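Side-chain contacts in putative creatinine amidohydrolase (Bacteroides fragilis, PDB 3LUB), which probably hydrolyses carbon-nitrogen bonds in linear amides, using a pair of zinc ions, as a member of the creatininase superfamily: residues Asp101-Leu106 with Phe139-Ala144; Lys113-Ser118 with Ala241-Glu246. All coordinates share one frame; numbering follows the deposited sequence.

In the fold
Interactions 1 and 2 lie on opposite faces of one parallel sheet, their centres about 11 Å apart. Strands 113-118 and 140-145 are neighbours in it: the O of Leu140 is probably hydrogen-bonded to the N of Leu114 at 2.8 Å. Helix 92-108 packs on the face carrying Phe139 and Ile141, helix 226-249 on the face carrying Leu115, giving an alpha/beta/alpha layering. Across the strands, Ala142 CB packs against Leu115 CD1 at 3.5 Å, while Phe139 meets Leu114 on the other face. Both contacts lie away from the zinc site, but strand 113-118 runs towards it: the zinc ligand His120 follows just beyond its end. The Leu243 side chain is about 7 Å from a bound calcium ion.

Interaction 1: Asp101-Leu106 with Phe139-Ala144; sequences DIVSSL and FLIAAA
Val103 and Phe139 carry this contact, with one methyl of the valine set squarely on the aromatic ring. CG1 of Val103 lies 4.1 Å from the centroid of the Phe139 ring and only 2° off its normal, a CH-pi contact over the middle of the face. With CG anti to the backbone N, chi1 of -162° carries the ring from the residue just before strand 140-145 towards the helix, and chi2 of -74° turns its face to Val103. Leu106, one helical turn after Val103, approaches differently: its CB comes to the ring edge near the ring plane, 4.1 Å from Phe139 CZ. One face and the edge of the ring are thus met by residues a turn apart in the helix. The other methyl of Val103, CG2, meets the tip of Ile141, reaching CD1 at 3.8 Å, so a beta-branched residue serves two neighbours at once. The isoleucine's extended chain carries CD1 from the strand to the helix. Ser104, by contrast, points away from the strand and is partly exposed. Asp101 and Ser105 are buried and spend their polar atoms on another chain: Asp101 forms a salt bridge to Arg91 of the second subunit, and Ser105 OG is hydrogen-bonded to His89 N of the same subunit. Beneath the apolar patch, Leu114 of strand 113-118 touches Val103. Helix 126-135 joins that strand to 140-145 in a beta-alpha-beta crossover, and its Ile129 and Leu132 pack on Ile141, beside helix 92-108.

Interaction 2: Lys113-Ser118 with Ala241-Glu246; sequences KLLILS and AGLFEE
Leu115 puts one methyl group against two consecutive residues of the helix, Leu243 and Phe244. Its CD2 is 3.8 Å from Phe244 CE1 and 4.0 Å from Leu243 CD2. The methyl meets the phenylalanine at the ring edge, near the ring plane, and the two side chains run at about a right angle to each other. Leu243 also contacts the second branch of Leu115, its CD2 lying 4.1 Å from Leu115 CD1, so both methyls of the strand leucine are engaged. The first torsion of Phe244, which places CG anti to the carbonyl carbon (chi1 -60°), brings the end of the ring to the strand although its CB does not aim there. Farther out, Ala54 of helix 42-62 and Ile25 of strand 23-28 also touch the Phe244 side chain, and Ala203 of a third subunit reaches Leu115. Polar groups take no part in the apolar meeting: Lys113 NZ is hydrogen-bonded to the O of Met247, tying the strand's start to the helix, while Glu245 forms a salt bridge with Arg61 of helix 42-62 and so joins two helices. With only aliphatic and aromatic carbons meeting at its centre, the contact owes its cohesion to dispersion and the exclusion of water. Such forces are weakly directional, so the fit depends on the shapes of the side chains, with the Lys113-Met247 bond adding a polar tie between strand and helix.

Interaction 1: Asp101-Leu106 with Phe139-Ala144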
ATOM      1  N   ASP F 101       6.115  -5.168  11.884  1.00 16.73           N
ATOM      2  CA  ASP F 101       6.973  -6.353  11.758  1.00 17.05           C
ATOM      3  C   ASP F 101       7.577  -6.752  13.107  1.00 17.48           C
ATOM      4  O   ASP F 101       7.668  -7.928  13.399  1.00 18.80           O
ATOM      5  CB  ASP F 101       8.054  -6.178  10.674  1.00 18.10           C
ATOM      6  CG  ASP F 101       7.479  -6.199   9.254  1.00 20.74           C
ATOM      7  OD1 ASP F 101       6.301  -6.532   9.066  1.00 21.21           O
ATOM      8  OD2 ASP F 101       8.209  -5.868   8.318  1.00 22.09           O
ATOM      9  N   ILE F 102       7.935  -5.783  13.937  1.00 17.27           N
ATOM     10  CA  ILE F 102       8.490  -6.041  15.260  1.00 16.04           C
ATOM     11  C   ILE F 102       7.449  -6.699  16.161  1.00 16.68           C
ATOM     12  O   ILE F 102       7.737  -7.706  16.809  1.00 18.33           O
ATOM     13  CB  ILE F 102       9.036  -4.719  15.931  1.00 17.19           C
ATOM     14  CG1 ILE F 102      10.219  -4.190  15.111  1.00 17.66           C
ATOM     15  CG2 ILE F 102       9.394  -4.958  17.446  1.00 14.02           C
ATOM     16  CD1 ILE F 102      10.737  -2.822  15.519  1.00 14.27           C
ATOM     17  N   VAL F 103       6.243  -6.149  16.179  1.00 17.01           N
ATOM     18  CA  VAL F 103       5.151  -6.651  17.016  1.00 17.47           C
ATOM     19  C   VAL F 103       4.674  -8.051  16.583  1.00 18.16           C
ATOM     20  O   VAL F 103       4.465  -8.926  17.417  1.00 19.25           O
ATOM     21  CB  VAL F 103       3.958  -5.670  17.016  1.00 18.96           C
ATOM     22  CG1 VAL F 103       2.715  -6.316  17.651  1.00 16.06           C
ATOM     23  CG2 VAL F 103       4.343  -4.375  17.728  1.00 18.36           C
ATOM     24  N   SER F 104       4.522  -8.258  15.281  1.00 16.95           N
ATOM     25  CA  SER F 104       4.212  -9.559  14.748  1.00 16.10           C
ATOM     26  C   SER F 104       5.171 -10.626  15.264  1.00 18.40           C
ATOM     27  O   SER F 104       4.729 -11.701  15.716  1.00 19.53           O
ATOM     28  CB  SER F 104       4.246  -9.527  13.208  1.00 15.45           C
ATOM     29  OG  SER F 104       3.948 -10.802  12.674  1.00 23.26           O
ATOM     30  N   SER F 105       6.467 -10.354  15.134  1.00 18.00           N
ATOM     31  CA  SER F 105       7.517 -11.271  15.613  1.00 18.09           C
ATOM     32  C   SER F 105       7.471 -11.489  17.114  1.00 17.33           C
ATOM     33  O   SER F 105       7.356 -12.620  17.573  1.00 17.52           O
ATOM     34  CB  SER F 105       8.893 -10.762  15.198  1.00 18.62           C
ATOM     35  OG  SER F 105       9.081 -10.964  13.812  1.00 20.65           O
ATOM     36  N   LEU F 106       7.495 -10.405  17.879  1.00 17.76           N
ATOM     37  CA  LEU F 106       7.401 -10.514  19.345  1.00 17.56           C
ATOM     38  C   LEU F 106       6.128 -11.262  19.810  1.00 18.78           C
ATOM     39  O   LEU F 106       6.141 -12.007  20.772  1.00 18.29           O
ATOM     40  CB  LEU F 106       7.453  -9.141  20.004  1.00 15.69           C
ATOM     41  CG  LEU F 106       8.691  -8.255  19.827  1.00 17.10           C
ATOM     42  CD1 LEU F 106       8.428  -6.936  20.491  1.00 13.93           C
ATOM     43  CD2 LEU F 106       9.946  -8.868  20.386  1.00 12.56           C
ATOM     44  N   PHE F 139      -1.890  -7.512  23.177  1.00 23.49           N
ATOM     45  CA  PHE F 139      -0.508  -7.014  23.167  1.00 21.41           C
ATOM     46  C   PHE F 139      -0.508  -5.550  23.604  1.00 21.05           C
ATOM     47  O   PHE F 139      -1.055  -4.709  22.941  1.00 22.05           O
ATOM     48  CB  PHE F 139       0.089  -7.196  21.769  1.00 22.64           C
ATOM     49  CG  PHE F 139       1.599  -7.125  21.718  1.00 22.60           C
ATOM     50  CD1 PHE F 139       2.259  -5.931  21.849  1.00 30.27           C
ATOM     51  CD2 PHE F 139       2.351  -8.262  21.490  1.00 25.21           C
ATOM     52  CE1 PHE F 139       3.642  -5.884  21.802  1.00 32.14           C
ATOM     53  CE2 PHE F 139       3.729  -8.210  21.431  1.00 24.08           C
ATOM     54  CZ  PHE F 139       4.373  -7.036  21.592  1.00 23.59           C
ATOM     55  N   LEU F 140       0.084  -5.264  24.752  1.00 21.22           N
ATOM     56  CA  LEU F 140       0.117  -3.923  25.299  1.00 21.82           C
ATOM     57  C   LEU F 140       1.323  -3.158  24.744  1.00 21.26           C
ATOM     58  O   LEU F 140       2.445  -3.593  24.926  1.00 22.16           O
ATOM     59  CB  LEU F 140       0.234  -4.023  26.810  1.00 22.37           C
ATOM     60  CG  LEU F 140       0.233  -2.722  27.609  1.00 25.28           C
ATOM     61  CD1 LEU F 140      -1.062  -1.957  27.373  1.00 23.36           C
ATOM     62  CD2 LEU F 140       0.448  -3.014  29.107  1.00 23.05           C
ATOM     63  N   ILE F 141       1.083  -2.020  24.093  1.00 20.22           N
ATOM     64  CA  ILE F 141       2.142  -1.143  23.607  1.00 19.19           C
ATOM     65  C   ILE F 141       1.983   0.248  24.219  1.00 19.28           C
ATOM     66  O   ILE F 141       0.967   0.920  23.985  1.00 19.37           O
ATOM     67  CB  ILE F 141       2.116  -1.012  22.058  1.00 19.96           C
ATOM     68  CG1 ILE F 141       2.023  -2.378  21.384  1.00 20.79           C
ATOM     69  CG2 ILE F 141       3.353  -0.244  21.547  1.00 17.73           C
ATOM     70  CD1 ILE F 141       2.029  -2.286  19.876  1.00 20.17           C
ATOM     71  N   ALA F 142       2.988   0.680  25.002  1.00 19.41           N
ATOM     72  CA  ALA F 142       3.075   2.051  25.524  1.00 18.42           C
ATOM     73  C   ALA F 142       4.132   2.841  24.737  1.00 18.38           C
ATOM     74  O   ALA F 142       4.982   2.242  24.082  1.00 18.49           O
ATOM     75  CB  ALA F 142       3.403   2.043  27.019  1.00 16.16           C
ATOM     76  N   ALA F 143       4.059   4.176  24.791  1.00 17.85           N
ATOM     77  CA  ALA F 143       5.074   5.032  24.182  1.00 18.35           C
ATOM     78  C   ALA F 143       5.432   6.185  25.097  1.00 19.28           C
ATOM     79  O   ALA F 143       4.550   6.773  25.749  1.00 19.46           O
ATOM     80  CB  ALA F 143       4.624   5.581  22.794  1.00 16.32           C
ATOM     81  N   ALA F 144       6.720   6.530  25.118  1.00 19.78           N
ATOM     82  CA  ALA F 144       7.209   7.715  25.857  1.00 20.60           C
ATOM     83  C   ALA F 144       8.406   8.285  25.154  1.00 20.52           C
ATOM     84  O   ALA F 144       9.180   7.527  24.587  1.00 19.62           O
ATOM     85  CB  ALA F 144       7.629   7.329  27.262  1.00 20.83           C
TER

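Interaction 2: Lys113-Ser118 with Ala241-Glu246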
ATOM      1  N   LYS F 113       3.920  -7.312  26.046  1.00 19.59           N
ATOM      2  CA  LYS F 113       4.063  -5.975  26.587  1.00 20.24           C
ATOM      3  C   LYS F 113       5.303  -5.309  25.998  1.00 19.92           C
ATOM      4  O   LYS F 113       6.424  -5.878  26.061  1.00 19.65           O
ATOM      5  CB  LYS F 113       4.223  -6.050  28.101  1.00 21.77           C
ATOM      6  CG  LYS F 113       3.039  -6.654  28.774  1.00 27.22           C
ATOM      7  CD  LYS F 113       3.246  -6.792  30.246  1.00 35.64           C
ATOM      8  CE  LYS F 113       1.941  -7.212  30.930  1.00 39.51           C
ATOM      9  NZ  LYS F 113       2.251  -7.746  32.294  1.00 42.87           N
ATOM     10  N   LEU F 114       5.109  -4.114  25.438  1.00 18.84           N
ATOM     11  CA  LEU F 114       6.182  -3.394  24.770  1.00 18.64           C
ATOM     12  C   LEU F 114       6.110  -1.935  25.124  1.00 17.92           C
ATOM     13  O   LEU F 114       5.037  -1.344  25.099  1.00 19.13           O
ATOM     14  CB  LEU F 114       6.048  -3.568  23.228  1.00 19.99           C
ATOM     15  CG  LEU F 114       6.959  -2.786  22.281  1.00 15.90           C
ATOM     16  CD1 LEU F 114       8.440  -3.221  22.345  1.00 11.93           C
ATOM     17  CD2 LEU F 114       6.440  -2.876  20.824  1.00 18.03           C
ATOM     18  N   LEU F 115       7.254  -1.339  25.454  1.00 18.23           N
ATOM     19  CA  LEU F 115       7.366   0.107  25.563  1.00 17.17           C
ATOM     20  C   LEU F 115       8.258   0.608  24.457  1.00 17.42           C
ATOM     21  O   LEU F 115       9.384   0.138  24.325  1.00 18.38           O
ATOM     22  CB  LEU F 115       7.949   0.531  26.901  1.00 17.92           C
ATOM     23  CG  LEU F 115       8.179   2.045  27.028  1.00 18.73           C
ATOM     24  CD1 LEU F 115       6.843   2.734  27.201  1.00 16.44           C
ATOM     25  CD2 LEU F 115       9.154   2.404  28.105  1.00 18.35           C
ATOM     26  N   ILE F 116       7.755   1.572  23.691  1.00 17.13           N
ATOM     27  CA  ILE F 116       8.562   2.325  22.735  1.00 17.69           C
ATOM     28  C   ILE F 116       9.145   3.540  23.454  1.00 18.40           C
ATOM     29  O   ILE F 116       8.397   4.392  23.902  1.00 17.72           O
ATOM     30  CB  ILE F 116       7.750   2.806  21.483  1.00 18.57           C
ATOM     31  CG1 ILE F 116       7.056   1.612  20.788  1.00 19.55           C
ATOM     32  CG2 ILE F 116       8.680   3.519  20.524  1.00 12.55           C
ATOM     33  CD1 ILE F 116       5.900   1.978  19.850  1.00 17.83           C
ATOM     34  N   LEU F 117      10.476   3.568  23.617  1.00 17.59           N
ATOM     35  CA  LEU F 117      11.141   4.694  24.258  1.00 17.14           C
ATOM     36  C   LEU F 117      11.829   5.543  23.184  1.00 17.62           C
ATOM     37  O   LEU F 117      12.891   5.183  22.660  1.00 17.45           O
ATOM     38  CB  LEU F 117      12.152   4.214  25.320  1.00 16.58           C
ATOM     39  CG  LEU F 117      12.807   5.292  26.204  1.00 18.46           C
ATOM     40  CD1 LEU F 117      11.772   6.111  26.983  1.00 14.28           C
ATOM     41  CD2 LEU F 117      13.819   4.675  27.156  1.00 16.13           C
ATOM     42  N   SER F 118      11.202   6.663  22.846  1.00 18.14           N
ATOM     43  CA  SER F 118      11.686   7.484  21.765  1.00 18.54           C
ATOM     44  C   SER F 118      12.731   8.492  22.247  1.00 20.34           C
ATOM     45  O   SER F 118      12.638   9.061  23.317  1.00 20.31           O
ATOM     46  CB  SER F 118      10.534   8.216  21.042  1.00 16.74           C
ATOM     47  OG  SER F 118      11.015   8.902  19.874  1.00 19.25           O
ATOM     48  N   ALA F 241      12.098   2.454  35.436  1.00 21.33           N
ATOM     49  CA  ALA F 241      12.170   1.199  36.168  1.00 20.78           C
ATOM     50  C   ALA F 241      10.830   0.859  36.838  1.00 20.63           C
ATOM     51  O   ALA F 241      10.358  -0.273  36.773  1.00 22.84           O
ATOM     52  CB  ALA F 241      13.289   1.266  37.228  1.00 19.50           C
ATOM     53  N   GLY F 242      10.240   1.850  37.496  1.00 21.25           N
ATOM     54  CA  GLY F 242       8.915   1.697  38.082  1.00 21.57           C
ATOM     55  C   GLY F 242       7.803   1.309  37.096  1.00 21.98           C
ATOM     56  O   GLY F 242       6.960   0.439  37.396  1.00 22.63           O
ATOM     57  N   LEU F 243       7.802   1.942  35.937  1.00 21.13           N
ATOM     58  CA  LEU F 243       6.874   1.601  34.869  1.00 21.11           C
ATOM     59  C   LEU F 243       7.098   0.204  34.342  1.00 21.79           C
ATOM     60  O   LEU F 243       6.129  -0.538  34.103  1.00 21.61           O
ATOM     61  CB  LEU F 243       6.987   2.605  33.714  1.00 21.91           C
ATOM     62  CG  LEU F 243       6.276   2.258  32.392  1.00 20.07           C
ATOM     63  CD1 LEU F 243       4.827   2.456  32.525  1.00 21.03           C
ATOM     64  CD2 LEU F 243       6.821   3.139  31.252  1.00 20.77           C
ATOM     65  N   PHE F 244       8.361  -0.171  34.133  1.00 22.43           N
ATOM     66  CA  PHE F 244       8.663  -1.556  33.730  1.00 23.53           C
ATOM     67  C   PHE F 244       8.080  -2.540  34.755  1.00 23.77           C
ATOM     68  O   PHE F 244       7.450  -3.508  34.395  1.00 24.96           O
ATOM     69  CB  PHE F 244      10.180  -1.845  33.609  1.00 24.18           C
ATOM     70  CG  PHE F 244      10.924  -0.988  32.606  1.00 24.95           C
ATOM     71  CD1 PHE F 244      10.282  -0.063  31.791  1.00 27.09           C
ATOM     72  CD2 PHE F 244      12.285  -1.143  32.467  1.00 26.09           C
ATOM     73  CE1 PHE F 244      11.004   0.716  30.902  1.00 24.57           C
ATOM     74  CE2 PHE F 244      13.004  -0.379  31.562  1.00 21.83           C
ATOM     75  CZ  PHE F 244      12.362   0.555  30.785  1.00 23.32           C
ATOM     76  N   GLU F 245       8.318  -2.300  36.036  1.00 24.02           N
ATOM     77  CA  GLU F 245       7.840  -3.245  37.076  1.00 24.44           C
ATOM     78  C   GLU F 245       6.326  -3.374  37.098  1.00 24.08           C
ATOM     79  O   GLU F 245       5.801  -4.475  37.167  1.00 25.68           O
ATOM     80  CB  GLU F 245       8.308  -2.829  38.475  1.00 23.50           C
ATOM     81  CG  GLU F 245       9.805  -3.050  38.762  1.00 26.66           C
ATOM     82  CD  GLU F 245      10.384  -2.011  39.728  1.00 32.77           C
ATOM     83  OE1 GLU F 245       9.603  -1.117  40.141  1.00 33.41           O
ATOM     84  OE2 GLU F 245      11.601  -2.077  40.069  1.00 35.01           O
ATOM     85  N   GLU F 246       5.628  -2.249  37.061  1.00 24.94           N
ATOM     86  CA  GLU F 246       4.156  -2.254  37.089  1.00 25.28           C
ATOM     87  C   GLU F 246       3.561  -2.834  35.815  1.00 26.10           C
ATOM     88  O   GLU F 246       2.553  -3.519  35.872  1.00 27.16           O
ATOM     89  CB  GLU F 246       3.611  -0.859  37.288  1.00 25.08           C
ATOM     90  CG  GLU F 246       3.997  -0.216  38.589  1.00 27.73           C
ATOM     91  CD  GLU F 246       3.886   1.301  38.511  1.00 29.95           C
ATOM     92  OE1 GLU F 246       3.661   1.819  37.382  1.00 32.90           O
ATOM     93  OE2 GLU F 246       4.031   1.987  39.554  1.00 35.01           O
TER